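Local coordinates for 3'-5'-exonuclease (Saccharomyces cerevisiae, PDB 3E2V), which is a TatD-family, metal-dependent hydrolase that digests DNA from the 3' end and probably also cuts double-stranded DNA internally, at residues Q364-V369 / V375-L380; I293-L298 / I381-K386; F316-K321 / S370-V375; I274-C279 / A288-I293; C307-K310 / A314-Q317. All blocks are in the same frame, centred on the assembly; numbering follows the deposited sequence.

Contact 1: Q364-V369 / V375-L380; sequences QVAIVV and VDLATL
L377 and L380, on the first turn of helix 377-392, reach back over A366, I367 and V369 of helix 362-373. L377 can be followed outward from its backbone. Its CB and CG stay back from the other helix; with CG anti to the backbone N (chi1 -178°), the forked end is what arrives. Branch CD1 settles beside the carbonyl group of A366, 3.5 Å from A366 O and 4.1 Å from A366 CB. Branch CD2 turns the other way, to I367, where it lies 4.1 Å from I367 CG1 with the two chains at a slant.

Three residues on, L380 CD2 also comes within 3.5 Å of A366 O, so two leucine methyls from the same face of the helix pack against one carbonyl oxygen. That methyl also touches V369 CG1 at 3.7 Å, the two side chains meeting nearly at a right angle.

D376 fixes the start of the second helix as its N-cap: D376 OD2 accepts from T379 N at 3.0 Å and from T379 OG1 at 2.8 Å, both on the anti side of the carboxylate. Apart from the partly exposed L377, the residues that touch are buried, and A366 and V369 also pack on L300 and L298 of strand 298-300. Two consecutive helices joined by a short turn, the second set across the first, close this TatD-type TIM-barrel chain.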
# COMPACT_ATOMS: atom_id res chain seq x y z
N GLN A 364 -14.49 -6.48 7.86
CA GLN A 364 -13.98 -6.91 9.16
C GLN A 364 -13.09 -5.84 9.77
O GLN A 364 -13.14 -5.59 10.96
CB GLN A 364 -13.19 -8.22 9.03
CG GLN A 364 -13.99 -9.40 8.54
CD GLN A 364 -13.14 -10.64 8.35
OE1 GLN A 364 -11.99 -10.67 8.73
NE2 GLN A 364 -13.72 -11.67 7.75
N VAL A 365 -12.26 -5.21 8.95
CA VAL A 365 -11.39 -4.15 9.47
C VAL A 365 -12.27 -2.99 9.98
O VAL A 365 -12.02 -2.46 11.07
CB VAL A 365 -10.39 -3.66 8.40
CG1 VAL A 365 -9.37 -2.67 9.00
CG2 VAL A 365 -9.67 -4.86 7.79
N ALA A 366 -13.31 -2.65 9.22
CA ALA A 366 -14.19 -1.54 9.59
C ALA A 366 -14.92 -1.84 10.92
O ALA A 366 -15.01 -0.97 11.79
CB ALA A 366 -15.20 -1.27 8.48
N ILE A 367 -15.38 -3.07 11.09
CA ILE A 367 -16.07 -3.46 12.33
C ILE A 367 -15.12 -3.28 13.51
O ILE A 367 -15.47 -2.67 14.53
CB ILE A 367 -16.52 -4.93 12.28
CG1 ILE A 367 -17.77 -5.04 11.43
CG2 ILE A 367 -16.78 -5.48 13.71
CD1 ILE A 367 -18.06 -6.49 10.98
N VAL A 368 -13.91 -3.79 13.38
CA VAL A 368 -12.96 -3.69 14.48
C VAL A 368 -12.64 -2.22 14.82
O VAL A 368 -12.66 -1.83 15.99
CB VAL A 368 -11.66 -4.47 14.17
CG1 VAL A 368 -10.60 -4.22 15.24
CG2 VAL A 368 -11.97 -5.97 14.02
N VAL A 369 -12.35 -1.42 13.80
CA VAL A 369 -11.97 -0.03 14.04
C VAL A 369 -13.14 0.73 14.68
O VAL A 369 -12.92 1.52 15.60
CB VAL A 369 -11.47 0.63 12.73
CG1 VAL A 369 -11.28 2.14 12.92
CG2 VAL A 369 -10.15 -0.01 12.28
N VAL A 375 -17.04 4.58 17.52
CA VAL A 375 -17.62 5.38 16.46
C VAL A 375 -18.59 4.44 15.79
O VAL A 375 -18.22 3.31 15.46
CB VAL A 375 -16.54 5.86 15.44
CG1 VAL A 375 -17.18 6.58 14.25
CG2 VAL A 375 -15.53 6.76 16.12
N ASP A 376 -19.83 4.87 15.64
CA ASP A 376 -20.84 4.14 14.88
C ASP A 376 -20.28 3.58 13.55
O ASP A 376 -19.61 4.29 12.80
CB ASP A 376 -22.01 5.09 14.59
CG ASP A 376 -23.03 4.50 13.67
OD1 ASP A 376 -23.77 3.59 14.11
OD2 ASP A 376 -23.10 4.93 12.51
N LEU A 377 -20.57 2.32 13.27
CA LEU A 377 -20.00 1.64 12.08
C LEU A 377 -20.28 2.39 10.76
O LEU A 377 -19.36 2.64 9.98
CB LEU A 377 -20.49 0.19 12.00
CG LEU A 377 -19.96 -0.66 10.85
CD1 LEU A 377 -18.43 -0.78 10.91
CD2 LEU A 377 -20.59 -2.05 10.90
N ALA A 378 -21.54 2.73 10.51
CA ALA A 378 -21.89 3.41 9.27
C ALA A 378 -21.20 4.77 9.18
O ALA A 378 -20.77 5.19 8.10
CB ALA A 378 -23.43 3.55 9.15
N THR A 379 -21.06 5.42 10.34
CA THR A 379 -20.37 6.72 10.43
C THR A 379 -18.91 6.60 10.00
O THR A 379 -18.40 7.40 9.19
CB THR A 379 -20.45 7.29 11.87
OG1 THR A 379 -21.83 7.45 12.23
CG2 THR A 379 -19.73 8.63 11.99
N LEU A 380 -18.24 5.60 10.57
CA LEU A 380 -16.85 5.34 10.24
C LEU A 380 -16.68 5.01 8.76
O LEU A 380 -15.80 5.55 8.09
CB LEU A 380 -16.32 4.18 11.08
CG LEU A 380 -14.90 3.80 10.66
CD1 LEU A 380 -13.94 4.87 11.19
CD2 LEU A 380 -14.56 2.42 11.19

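Contact 2: I293-L298 / I381-K386; sequences IPTERL and IDTTWK
The backbones of the 3-10 turn 295-297 and helix 377-392 come closest at E296 and T383, whose CA atoms are 6.3 Å apart. No hydrogen bond links the two segments; methyl groups carry the contact. T383 aims its CB at the turn, and with CG2 anti to the backbone N (chi1 -69°, measured to OG1) the methyl becomes the probe: T383 CG2 lies 3.9 Å from E296 CA, 4.1 Å from T295 O and 4.3 Å from T295 CG2. E296 adds its CB, while its bent side chain leads the carboxylate away from the helix.

I293-L298 is the link from helix 284-291 into strand 298-300, an alpha-to-beta connection of the TIM barrel, and it lies at the far end of that strand from the magnesium ligand D303. The turn is held by R297 N to P294 O (2.8 Å), and R297 is joined through its backbone to I274 of the neighbouring strand.

T384 meets the start of strand 298-300. Its CG2 methyl sits 3.5 Å from L298 O and 4.3 Å from L298 CD2. The hydroxyl is occupied within its own helix, where T384 OG1 bonds to L380 O. On the loop side, K373 of helix 362-373 binds I293 O and, weakly, T295 OG1, tying the same connection to a second helix.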
# COMPACT_ATOMS: atom_id res chain seq x y z
N ILE A 293 -5.66 7.46 16.40
CA ILE A 293 -5.61 8.03 15.05
C ILE A 293 -6.86 8.90 14.81
O ILE A 293 -7.98 8.41 14.93
CB ILE A 293 -5.59 6.94 13.96
CG1 ILE A 293 -4.41 5.97 14.16
CG2 ILE A 293 -5.50 7.60 12.57
CD1 ILE A 293 -4.54 4.67 13.34
N PRO A 294 -6.68 10.19 14.46
CA PRO A 294 -7.89 10.98 14.17
C PRO A 294 -8.73 10.31 13.09
O PRO A 294 -8.20 9.88 12.05
CB PRO A 294 -7.32 12.30 13.66
CG PRO A 294 -5.96 12.41 14.38
CD PRO A 294 -5.45 10.98 14.32
N THR A 295 -10.03 10.19 13.34
CA THR A 295 -10.87 9.35 12.48
C THR A 295 -10.84 9.75 11.01
O THR A 295 -10.83 8.88 10.13
CB THR A 295 -12.31 9.30 13.06
OG1 THR A 295 -12.24 8.71 14.36
CG2 THR A 295 -13.24 8.47 12.16
N GLU A 296 -10.80 11.05 10.72
CA GLU A 296 -10.72 11.51 9.34
C GLU A 296 -9.33 11.36 8.70
O GLU A 296 -9.16 11.65 7.51
CB GLU A 296 -11.22 12.96 9.23
CG GLU A 296 -10.18 14.03 9.50
CD GLU A 296 -9.88 14.29 10.97
OE1 GLU A 296 -10.33 13.53 11.85
OE2 GLU A 296 -9.19 15.31 11.25
N ARG A 297 -8.36 10.89 9.48
CA ARG A 297 -7.03 10.65 8.94
C ARG A 297 -6.69 9.17 8.85
O ARG A 297 -5.56 8.80 8.53
CB ARG A 297 -5.99 11.43 9.76
CG ARG A 297 -6.20 12.96 9.57
CD ARG A 297 -5.33 13.77 10.45
NE ARG A 297 -3.96 13.71 9.96
CZ ARG A 297 -2.93 14.27 10.57
NH1 ARG A 297 -3.07 14.96 11.71
NH2 ARG A 297 -1.73 14.13 10.03
N LEU A 298 -7.71 8.34 9.08
CA LEU A 298 -7.56 6.88 9.09
C LEU A 298 -8.10 6.34 7.78
O LEU A 298 -9.22 6.67 7.37
CB LEU A 298 -8.39 6.32 10.27
CG LEU A 298 -8.24 4.83 10.63
CD1 LEU A 298 -8.49 4.72 12.13
CD2 LEU A 298 -9.18 3.93 9.83
N ILE A 381 -17.52 4.12 8.25
CA ILE A 381 -17.45 3.72 6.85
C ILE A 381 -17.61 4.91 5.90
O ILE A 381 -16.85 5.08 4.95
CB ILE A 381 -18.44 2.56 6.54
CG1 ILE A 381 -17.96 1.29 7.27
CG2 ILE A 381 -18.54 2.33 5.05
CD1 ILE A 381 -19.01 0.19 7.29
N ASP A 382 -18.60 5.76 6.19
CA ASP A 382 -18.82 6.98 5.44
C ASP A 382 -17.62 7.94 5.47
O ASP A 382 -17.18 8.42 4.41
CB ASP A 382 -20.09 7.67 5.96
CG ASP A 382 -20.34 9.01 5.26
OD1 ASP A 382 -20.84 8.99 4.12
OD2 ASP A 382 -20.01 10.07 5.85
N THR A 383 -17.09 8.22 6.66
CA THR A 383 -15.92 9.12 6.73
C THR A 383 -14.74 8.53 5.96
O THR A 383 -14.12 9.24 5.15
CB THR A 383 -15.53 9.42 8.18
OG1 THR A 383 -16.54 10.23 8.80
CG2 THR A 383 -14.20 10.16 8.28
N THR A 384 -14.43 7.26 6.18
CA THR A 384 -13.28 6.64 5.48
C THR A 384 -13.47 6.56 3.97
O THR A 384 -12.52 6.77 3.19
CB THR A 384 -12.95 5.26 6.07
OG1 THR A 384 -14.11 4.41 6.04
CG2 THR A 384 -12.48 5.40 7.50
N TRP A 385 -14.69 6.27 3.54
CA TRP A 385 -14.96 6.25 2.10
C TRP A 385 -14.68 7.61 1.44
O TRP A 385 -13.99 7.70 0.41
CB TRP A 385 -16.42 5.86 1.85
CG TRP A 385 -16.85 6.06 0.44
CD1 TRP A 385 -17.65 7.06 -0.02
CD2 TRP A 385 -16.49 5.27 -0.70
NE1 TRP A 385 -17.84 6.94 -1.38
CE2 TRP A 385 -17.13 5.85 -1.83
CE3 TRP A 385 -15.70 4.12 -0.88
CZ2 TRP A 385 -17.00 5.33 -3.12
CZ3 TRP A 385 -15.55 3.61 -2.17
CH2 TRP A 385 -16.21 4.22 -3.28
N LYS A 386 -15.23 8.66 2.04
CA LYS A 386 -15.12 9.99 1.45
C LYS A 386 -13.68 10.46 1.48
O LYS A 386 -13.21 11.07 0.52
CB LYS A 386 -16.03 10.98 2.17
CG LYS A 386 -17.47 10.70 1.86
CD LYS A 386 -18.37 11.74 2.39
CE LYS A 386 -19.75 11.58 1.74
NZ LYS A 386 -20.59 12.70 2.22

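Contact 3: F316-K321 / S370-V375; sequences FQYLAK and SEVKDV
K321 leaves its helix with CG anti to the backbone N (chi1 172°) and runs fully extended, whereas E371 folds at chi2 (-73°); their ends meet at a slant, K321 NZ reaching E371 OE1 at 2.9 Å in a salt bridge. The ammonium lies on the syn side of that oxygen but 32° out of the carboxylate plane. The methylene K321 CD also runs close, 3.7 Å from E371 OE1.

Next to the charged pair Y318 packs on the stem of E371. Y318 CD1 is 3.3 Å from E371 CB, and the ring meets the stem obliquely. On the far half of the ring Y318 CE2 touches V372 CG2 at 3.8 Å. Helix 316-325 lies across helix 362-373 on the outside of the TIM barrel, the second ending here in a Schellman motif: D374 is the C-prime residue, V375 N bonds to S370 O (3.1 Å), and D374 N bonds weakly to E371 O. Q317 CG lies over the centre of one face of the Y318 ring, 3.7 Å above its plane. Y318 and V372 both also touch L287 of helix 284-291.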
# COMPACT_ATOMS: atom_id res chain seq x y z
N PHE A 316 -10.22 -9.97 17.23
CA PHE A 316 -11.25 -10.96 16.94
C PHE A 316 -12.49 -10.80 17.79
O PHE A 316 -13.59 -11.04 17.31
CB PHE A 316 -10.77 -12.42 17.06
CG PHE A 316 -11.73 -13.39 16.45
CD1 PHE A 316 -11.73 -13.62 15.08
CD2 PHE A 316 -12.67 -14.06 17.24
CE1 PHE A 316 -12.65 -14.50 14.49
CE2 PHE A 316 -13.58 -14.93 16.65
CZ PHE A 316 -13.57 -15.16 15.28
N GLN A 317 -12.31 -10.37 19.04
CA GLN A 317 -13.46 -10.24 19.93
C GLN A 317 -14.61 -9.41 19.33
O GLN A 317 -15.78 -9.68 19.60
CB GLN A 317 -13.03 -9.69 21.28
CG GLN A 317 -12.45 -8.30 21.23
CD GLN A 317 -11.86 -7.92 22.56
OE1 GLN A 317 -12.59 -7.74 23.54
NE2 GLN A 317 -10.53 -7.82 22.61
N TYR A 318 -14.27 -8.42 18.51
CA TYR A 318 -15.28 -7.58 17.87
C TYR A 318 -15.99 -8.30 16.73
O TYR A 318 -17.19 -8.09 16.51
CB TYR A 318 -14.64 -6.27 17.44
CG TYR A 318 -13.96 -5.60 18.60
CD1 TYR A 318 -14.71 -5.17 19.70
CD2 TYR A 318 -12.58 -5.43 18.63
CE1 TYR A 318 -14.10 -4.56 20.79
CE2 TYR A 318 -11.96 -4.82 19.72
CZ TYR A 318 -12.73 -4.38 20.79
OH TYR A 318 -12.13 -3.78 21.88
N LEU A 319 -15.28 -9.17 16.01
CA LEU A 319 -15.94 -10.02 15.02
C LEU A 319 -16.82 -11.08 15.68
O LEU A 319 -17.89 -11.40 15.16
CB LEU A 319 -14.93 -10.69 14.09
CG LEU A 319 -13.99 -9.80 13.30
CD1 LEU A 319 -13.21 -10.68 12.34
CD2 LEU A 319 -14.72 -8.67 12.55
N ALA A 320 -16.36 -11.63 16.80
CA ALA A 320 -17.18 -12.56 17.58
C ALA A 320 -18.50 -11.88 18.00
O ALA A 320 -19.58 -12.47 17.82
CB ALA A 320 -16.41 -13.07 18.79
N LYS A 321 -18.40 -10.66 18.52
CA LYS A 321 -19.58 -9.87 18.91
C LYS A 321 -20.55 -9.71 17.74
O LYS A 321 -21.75 -9.94 17.88
CB LYS A 321 -19.16 -8.50 19.46
CG LYS A 321 -20.32 -7.53 19.71
CD LYS A 321 -19.84 -6.16 20.13
CE LYS A 321 -21.02 -5.22 20.36
NZ LYS A 321 -20.58 -3.87 20.79
N SER A 370 -14.36 0.45 14.23
CA SER A 370 -15.53 1.14 14.77
C SER A 370 -15.72 0.80 16.25
O SER A 370 -16.01 1.70 17.06
CB SER A 370 -16.77 0.79 13.95
OG SER A 370 -17.22 -0.52 14.23
N GLU A 371 -15.53 -0.46 16.62
CA GLU A 371 -15.68 -0.87 18.02
C GLU A 371 -14.57 -0.30 18.89
O GLU A 371 -14.82 0.19 20.00
CB GLU A 371 -15.74 -2.40 18.13
CG GLU A 371 -17.03 -2.99 17.57
CD GLU A 371 -18.24 -2.72 18.46
OE1 GLU A 371 -18.12 -2.93 19.68
OE2 GLU A 371 -19.28 -2.30 17.93
N VAL A 372 -13.34 -0.34 18.40
CA VAL A 372 -12.20 0.19 19.13
C VAL A 372 -12.36 1.69 19.41
O VAL A 372 -12.08 2.15 20.52
CB VAL A 372 -10.88 -0.09 18.38
CG1 VAL A 372 -9.73 0.73 18.96
CG2 VAL A 372 -10.55 -1.57 18.42
N LYS A 373 -12.82 2.43 18.42
CA LYS A 373 -12.95 3.89 18.54
C LYS A 373 -14.27 4.34 19.12
O LYS A 373 -14.45 5.55 19.38
CB LYS A 373 -12.79 4.52 17.16
CG LYS A 373 -11.39 4.56 16.65
CD LYS A 373 -11.40 5.26 15.31
CE LYS A 373 -10.14 6.05 15.09
NZ LYS A 373 -9.98 7.17 16.05
N ASP A 374 -15.21 3.42 19.30
CA ASP A 374 -16.56 3.77 19.75
C ASP A 374 -17.17 4.84 18.81
O ASP A 374 -17.69 5.87 19.24
CB ASP A 374 -16.55 4.24 21.21
CG ASP A 374 -17.94 4.36 21.80
OD1 ASP A 374 -18.88 3.68 21.31
OD2 ASP A 374 -18.09 5.15 22.76
N VAL A 375 -17.04 4.58 17.52
CA VAL A 375 -17.62 5.38 16.46
C VAL A 375 -18.59 4.44 15.79
O VAL A 375 -18.22 3.31 15.46
CB VAL A 375 -16.54 5.86 15.44
CG1 VAL A 375 -17.18 6.58 14.25
CG2 VAL A 375 -15.53 6.76 16.12

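Contact 4: I274-C279 / A288-I293; sequences IGVNGC and AVVKQI
Apolar packing makes the whole of the direct contact, with I293 wedged against I274 and V276 of strand 272-276. The I293 chain ends in CD1, which sits 3.6 Å from V276 CG2 and 3.7 Å from I274 CG2, touching one residue on each side of G275. The other branch is placed by chi1 (-56°), which sets CG2 anti to the backbone N; I293 CG2 then lies 4.0 Å from I274 CB. The V276 and I293 side chains run alongside one another, pointing opposite ways, while I274 and I293 meet at a slant. V276 uses its second methyl for the helix proper, V276 CG1 to V290 CG2 being 4.2 Å. All four side chains are buried.

The two segments belong to a beta-alpha-beta crossover of the TIM barrel: strand 272-276, helix 284-291 and strand 298-300. L298, on the next strand, touches both V276 and I293.

Polar bonds stay within each segment or lead away. At the helix end Q292 N bonds to V289 O (2.9 Å) and I293 N to V290 O (3.0 Å). Beyond the strand, C279 N makes a weak bond to N277 OD1 (2.8 Å), an Asx turn, and N277 ND2 is bound by E301 and S254. C279 leads out of the contact through its disulfide to C307, on the side of the barrel where H253 and D303 hold magnesium.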
# COMPACT_ATOMS: atom_id res chain seq x y z
N ILE A 274 -3.04 7.57 7.92
CA ILE A 274 -2.56 6.31 8.50
C ILE A 274 -3.43 5.17 8.00
O ILE A 274 -4.64 5.15 8.23
CB ILE A 274 -2.61 6.34 10.04
CG1 ILE A 274 -1.89 7.58 10.62
CG2 ILE A 274 -2.07 5.05 10.60
CD1 ILE A 274 -0.37 7.68 10.37
N GLY A 275 -2.80 4.23 7.28
CA GLY A 275 -3.49 3.03 6.81
C GLY A 275 -3.56 1.95 7.88
O GLY A 275 -2.56 1.63 8.53
N VAL A 276 -4.77 1.40 8.05
CA VAL A 276 -5.05 0.41 9.09
C VAL A 276 -5.62 -0.85 8.44
O VAL A 276 -6.63 -0.80 7.74
CB VAL A 276 -6.06 0.99 10.10
CG1 VAL A 276 -6.55 -0.07 11.11
CG2 VAL A 276 -5.44 2.17 10.84
N ASN A 277 -4.93 -1.97 8.66
CA ASN A 277 -5.38 -3.27 8.21
C ASN A 277 -5.36 -4.25 9.38
O ASN A 277 -5.13 -3.85 10.53
CB ASN A 277 -4.49 -3.77 7.06
CG ASN A 277 -3.01 -3.86 7.45
OD1 ASN A 277 -2.67 -4.30 8.55
ND2 ASN A 277 -2.14 -3.48 6.54
N GLY A 278 -5.57 -5.53 9.11
CA GLY A 278 -5.62 -6.52 10.19
C GLY A 278 -4.33 -6.60 10.97
O GLY A 278 -4.36 -6.86 12.18
N CYS A 279 -3.19 -6.38 10.32
CA CYS A 279 -1.90 -6.39 11.02
C CYS A 279 -1.77 -5.23 12.03
O CYS A 279 -1.07 -5.36 13.04
CB CYS A 279 -0.72 -6.39 10.03
SG CYS A 279 -0.54 -7.92 9.08
N ALA A 288 -4.98 0.19 21.02
CA ALA A 288 -4.85 1.46 21.76
C ALA A 288 -4.26 2.54 20.89
O ALA A 288 -4.63 3.72 20.99
CB ALA A 288 -3.99 1.25 23.00
N VAL A 289 -3.33 2.15 20.03
CA VAL A 289 -2.70 3.10 19.12
C VAL A 289 -3.72 3.52 18.07
O VAL A 289 -3.88 4.72 17.81
CB VAL A 289 -1.42 2.51 18.47
CG1 VAL A 289 -0.85 3.49 17.46
CG2 VAL A 289 -0.37 2.21 19.53
N VAL A 290 -4.42 2.56 17.46
CA VAL A 290 -5.46 2.88 16.47
C VAL A 290 -6.52 3.84 17.02
O VAL A 290 -6.99 4.74 16.30
CB VAL A 290 -6.07 1.57 15.89
CG1 VAL A 290 -7.37 1.82 15.15
CG2 VAL A 290 -5.06 0.93 14.96
N LYS A 291 -6.88 3.69 18.30
CA LYS A 291 -7.89 4.56 18.91
C LYS A 291 -7.46 6.02 18.86
O LYS A 291 -8.31 6.91 18.81
CB LYS A 291 -8.18 4.13 20.35
CG LYS A 291 -9.43 4.78 20.94
CD LYS A 291 -9.81 4.13 22.26
CE LYS A 291 -11.02 4.82 22.87
NZ LYS A 291 -11.32 4.28 24.23
N GLN A 292 -6.14 6.26 18.85
CA GLN A 292 -5.58 7.62 18.84
C GLN A 292 -5.44 8.25 17.46
O GLN A 292 -5.12 9.43 17.34
CB GLN A 292 -4.22 7.65 19.55
CG GLN A 292 -4.29 7.25 21.03
CD GLN A 292 -2.93 7.00 21.63
OE1 GLN A 292 -2.06 6.41 21.00
NE2 GLN A 292 -2.75 7.43 22.88
N ILE A 293 -5.66 7.46 16.40
CA ILE A 293 -5.61 8.03 15.05
C ILE A 293 -6.86 8.90 14.81
O ILE A 293 -7.98 8.41 14.93
CB ILE A 293 -5.59 6.94 13.96
CG1 ILE A 293 -4.41 5.97 14.16
CG2 ILE A 293 -5.50 7.60 12.57
CD1 ILE A 293 -4.54 4.67 13.34

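Contact 5: C307-K310 / A314-Q317; sequences CEIK and ASFQ
Van der Waals contacts carry this meeting: I309 against S315, and the carbonyl of K310 against F316. I309 CG2 is the touching branch; it is 3.4 Å from S315 OG and 4.1 Å from S315 CB, a methyl packed against the hydroxyl end of the serine. Its placement follows from chi1 (-70°), which turns CG1 anti to the carbonyl carbon and CG2 anti to the backbone N. Beside this pair, K310 O comes up to the base of the F316 side chain, 3.4 Å from F316 CB and 3.8 Å from F316 CD1, meeting the ring obliquely. The K310 side chain itself points away.

Among polar contacts the clear bond lies within 314-317: Q317 NE2 donates to A314 O at 2.9 Å, nearly straight (164°), in the carbonyl plane and on a lone pair. The bond folds the Q317 side chain back on the backbone three residues earlier. Y330 serves both segments from outside, its hydroxyl binding I309 O and its ring packing edge-to-face with F316.

C307, tied by its disulfide, fixes the first residue of 307-310. I309 also packs on L319 and Q364, tying the loop to two helices. The whole is a beta-to-alpha loop following strand 298-300, at the catalytic end of a TIM barrel, the end where the magnesium ligand D303 lies in this metal-dependent hydrolase.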
# COMPACT_ATOMS: atom_id res chain seq x y z
N CYS A 307 -2.35 -10.35 6.45
CA CYS A 307 -3.07 -9.62 7.50
C CYS A 307 -4.49 -10.10 7.78
O CYS A 307 -5.36 -9.31 8.18
CB CYS A 307 -3.01 -8.12 7.25
SG CYS A 307 -1.31 -7.45 7.22
N GLU A 308 -4.71 -11.40 7.62
CA GLU A 308 -5.99 -12.00 8.06
C GLU A 308 -6.21 -11.69 9.53
O GLU A 308 -5.28 -11.79 10.33
CB GLU A 308 -5.95 -13.52 7.86
CG GLU A 308 -7.25 -14.22 8.16
CD GLU A 308 -7.15 -15.75 8.10
OE1 GLU A 308 -6.02 -16.28 7.92
OE2 GLU A 308 -8.20 -16.42 8.27
N ILE A 309 -7.42 -11.29 9.88
CA ILE A 309 -7.82 -11.13 11.28
C ILE A 309 -8.12 -12.53 11.84
O ILE A 309 -9.03 -13.22 11.36
CB ILE A 309 -9.02 -10.19 11.41
CG1 ILE A 309 -8.57 -8.75 11.08
CG2 ILE A 309 -9.61 -10.24 12.81
CD1 ILE A 309 -9.72 -7.81 10.76
N LYS A 310 -7.31 -12.93 12.82
CA LYS A 310 -7.34 -14.29 13.35
C LYS A 310 -7.90 -14.33 14.77
O LYS A 310 -7.93 -13.31 15.47
CB LYS A 310 -5.93 -14.90 13.37
CG LYS A 310 -5.32 -15.11 12.00
CD LYS A 310 -3.89 -15.60 12.15
CE LYS A 310 -3.33 -16.11 10.83
NZ LYS A 310 -1.89 -16.46 11.04
N ALA A 314 -6.21 -9.62 19.14
CA ALA A 314 -7.08 -8.84 20.04
C ALA A 314 -8.32 -8.30 19.31
O ALA A 314 -9.35 -8.04 19.93
CB ALA A 314 -6.33 -7.73 20.68
N SER A 315 -8.21 -8.15 17.99
CA SER A 315 -9.30 -7.70 17.15
C SER A 315 -10.48 -8.67 17.07
O SER A 315 -11.62 -8.25 16.82
CB SER A 315 -8.74 -7.48 15.75
OG SER A 315 -8.03 -8.64 15.33
N PHE A 316 -10.22 -9.97 17.23
CA PHE A 316 -11.25 -10.96 16.94
C PHE A 316 -12.49 -10.80 17.79
O PHE A 316 -13.59 -11.04 17.31
CB PHE A 316 -10.77 -12.42 17.06
CG PHE A 316 -11.73 -13.39 16.45
CD1 PHE A 316 -11.73 -13.62 15.08
CD2 PHE A 316 -12.67 -14.06 17.24
CE1 PHE A 316 -12.65 -14.50 14.49
CE2 PHE A 316 -13.58 -14.93 16.65
CZ PHE A 316 -13.57 -15.16 15.28
N GLN A 317 -12.31 -10.37 19.04
CA GLN A 317 -13.46 -10.24 19.93
C GLN A 317 -14.61 -9.41 19.33
O GLN A 317 -15.78 -9.68 19.60
CB GLN A 317 -13.03 -9.69 21.28
CG GLN A 317 -12.45 -8.30 21.23
CD GLN A 317 -11.86 -7.92 22.56
OE1 GLN A 317 -12.59 -7.74 23.54
NE2 GLN A 317 -10.53 -7.82 22.61

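Overall arrangement
Contacts 1 and 4 are buried and without hydrogen bonds across; contact 4 is wholly apolar, while contact 1 also sets leucine methyls on a backbone carbonyl. Contacts 2 and 5 are partly buried and mix methyls with carbonyl or hydroxyl oxygens; contact 3 lies at the surface and alone has a salt bridge. Helix 362-373 serves contacts 1 and 3, helix 377-392 contacts 1 and 2, and helix 316-325 contacts 3 and 5. I293 belongs to both contact 2 and contact 4, and L380 of contact 1 packs on T295 of contact 2. V369 of contact 1 packs on V276 of contact 4. Contact 2 lies about 20 Å from contact 5 between centres.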